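Local coordinates for S-adenosylmethionine-dependent methyltransferase (Clostridium acetobutylicum, PDB 1Y8C), which probably transfers a methyl group from S-adenosylmethionine to an acceptor substrate, at residues A16-Y20 with K21-D25. Sequence-based numbering, arbitrary orientation.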
loop_
_atom_site.group_PDB
_atom_site.type_symbol
_atom_site.label_atom_id
_atom_site.label_comp_id
_atom_site.label_asym_id
_atom_site.label_seq_id
_atom_site.Cartn_x
_atom_site.Cartn_y
_atom_site.Cartn_z
ATOM N N ALA A 16 -10.769 2.585 -6.271
ATOM C CA ALA A 16 -11.952 3.421 -6.066
ATOM C C ALA A 16 -12.113 4.142 -4.725
ATOM O O ALA A 16 -12.911 5.080 -4.618
ATOM C CB ALA A 16 -13.221 2.602 -6.361
ATOM N N ASP A 17 -11.387 3.722 -3.698
ATOM C CA ASP A 17 -11.523 4.380 -2.403
ATOM C C ASP A 17 -10.199 4.971 -1.920
ATOM O O ASP A 17 -9.900 4.972 -0.726
ATOM C CB ASP A 17 -12.073 3.387 -1.370
ATOM C CG ASP A 17 -11.075 2.289 -1.013
ATOM O OD1 ASP A 17 -10.368 1.789 -1.910
ATOM O OD2 ASP A 17 -11.015 1.922 0.173
ATOM N N VAL A 18 -9.423 5.500 -2.854
ATOM C CA VAL A 18 -8.135 6.073 -2.528
ATOM C C VAL A 18 -8.062 7.580 -2.708
ATOM O O VAL A 18 -8.434 8.106 -3.751
ATOM C CB VAL A 18 -7.039 5.442 -3.391
ATOM C CG1 VAL A 18 -5.683 5.980 -2.981
ATOM C CG2 VAL A 18 -7.088 3.933 -3.267
ATOM N N ASP A 19 -7.570 8.265 -1.682
ATOM C CA ASP A 19 -7.402 9.718 -1.713
ATOM C C ASP A 19 -6.035 10.003 -1.082
ATOM O O ASP A 19 -5.857 9.879 0.131
ATOM C CB ASP A 19 -8.522 10.397 -0.914
ATOM C CG ASP A 19 -8.518 11.921 -1.050
ATOM O OD1 ASP A 19 -9.527 12.541 -0.637
ATOM O OD2 ASP A 19 -7.522 12.499 -1.556
ATOM N N TYR A 20 -5.071 10.377 -1.913
ATOM C CA TYR A 20 -3.723 10.636 -1.434
ATOM C C TYR A 20 -3.677 11.626 -0.280
ATOM O O TYR A 20 -3.332 11.251 0.844
ATOM C CB TYR A 20 -2.854 11.121 -2.591
ATOM C CG TYR A 20 -2.806 10.140 -3.744
ATOM C CD1 TYR A 20 -2.771 10.593 -5.063
ATOM C CD2 TYR A 20 -2.820 8.763 -3.520
ATOM C CE1 TYR A 20 -2.760 9.706 -6.132
ATOM C CE2 TYR A 20 -2.807 7.861 -4.581
ATOM C CZ TYR A 20 -2.780 8.339 -5.884
ATOM O OH TYR A 20 -2.777 7.465 -6.948
ATOM N N LYS A 21 -4.032 12.884 -0.546
ATOM C CA LYS A 21 -4.009 13.909 0.497
ATOM C C LYS A 21 -4.740 13.441 1.750
ATOM O O LYS A 21 -4.214 13.576 2.862
ATOM C CB LYS A 21 -4.629 15.219 -0.015
ATOM C CG LYS A 21 -3.784 15.924 -1.089
ATOM C CD LYS A 21 -4.618 16.865 -1.986
ATOM C CE LYS A 21 -3.823 17.381 -3.211
ATOM N NZ LYS A 21 -2.560 18.141 -2.872
ATOM N N LYS A 22 -5.935 12.876 1.584
ATOM C CA LYS A 22 -6.675 12.418 2.748
ATOM C C LYS A 22 -5.830 11.450 3.578
ATOM O O LYS A 22 -5.648 11.646 4.781
ATOM C CB LYS A 22 -7.971 11.730 2.341
ATOM C CG LYS A 22 -8.667 11.088 3.527
ATOM C CD LYS A 22 -9.818 10.207 3.109
ATOM C CE LYS A 22 -10.422 9.521 4.327
ATOM N NZ LYS A 22 -11.501 8.562 3.967
ATOM N N TRP A 23 -5.306 10.414 2.931
ATOM C CA TRP A 23 -4.495 9.429 3.630
ATOM C C TRP A 23 -3.241 10.061 4.226
ATOM O O TRP A 23 -2.947 9.874 5.414
ATOM C CB TRP A 23 -4.108 8.277 2.693
ATOM C CG TRP A 23 -5.261 7.409 2.263
ATOM C CD1 TRP A 23 -6.593 7.690 2.382
ATOM C CD2 TRP A 23 -5.179 6.146 1.586
ATOM N NE1 TRP A 23 -7.345 6.683 1.820
ATOM C CE2 TRP A 23 -6.501 5.721 1.322
ATOM C CE3 TRP A 23 -4.113 5.329 1.173
ATOM C CZ2 TRP A 23 -6.792 4.520 0.666
ATOM C CZ3 TRP A 23 -4.397 4.132 0.518
ATOM C CH2 TRP A 23 -5.730 3.740 0.271
ATOM N N SER A 24 -2.497 10.811 3.423
ATOM C CA SER A 24 -1.291 11.429 3.951
ATOM C C SER A 24 -1.617 12.308 5.159
ATOM O O SER A 24 -0.942 12.223 6.181
ATOM C CB SER A 24 -0.546 12.222 2.860
ATOM O OG SER A 24 -1.408 13.058 2.123
ATOM N N ASP A 25 -2.660 13.129 5.068
ATOM C CA ASP A 25 -3.027 13.989 6.198
ATOM C C ASP A 25 -3.378 13.140 7.406
ATOM O O ASP A 25 -2.950 13.436 8.525
ATOM C CB ASP A 25 -4.217 14.882 5.850
ATOM C CG ASP A 25 -3.889 15.883 4.753
ATOM O OD1 ASP A 25 -2.722 15.879 4.268
ATOM O OD2 ASP A 25 -4.789 16.671 4.375
HETATM O O HOH W 1 -10.855 7.149 1.660
#
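Two backbone hydrogen bonds tie the first turn of helix 20-32 together: Trp-23 N donates to Asp-19 O at 2.9 Å, and Ser-24 N to Tyr-20 O at 2.7 Å, both nearly straight. Asp-19 is the N-cap residue, and its chi1 of -173° places CG beside the carbonyl carbon, 3.4 Å from Lys-22 CB. The side chains of Asp-19 and Lys-22 cross at about a right angle; the extended lysine chain leads away from the carboxylate, and its NZ donates to a water (2.8 Å) that bonds weakly to Asp-17 O. Ser-24 OG turns back over the helix (chi1 48°), within 2.9 Å of Tyr-20 O; Lys-21 O is an equally near acceptor for its one proton, and OG also bonds Asn-54.

The packing centres on the indole of Trp-23, folded back along the incoming loop. Val-18 CG1 makes a CH-pi contact over one face of its six-membered ring, 4.0 Å from the centroid and 14° off the normal, and Val-18 CG2 sits 3.8 Å from CH2. Asp-19 O lies over the same face, near the pyrrole end, whereas Asp-17 O approaches CZ2 at the edge. The ring of Tyr-226 stacks with the indole, and Leu-109 touches both Val-18 and Trp-23.

The loop runs from helix 3-15 into helix 20-32, with anchors at its two ends: Asp-17 forms a salt bridge with Arg-237 at the start of strand 237-244, and Tyr-20 OH bonds Asp-11 of helix 3-15. Beyond them, Ser-24 and Lys-21 lean on helix 52-55 of the Rossmann-like methyltransferase domain.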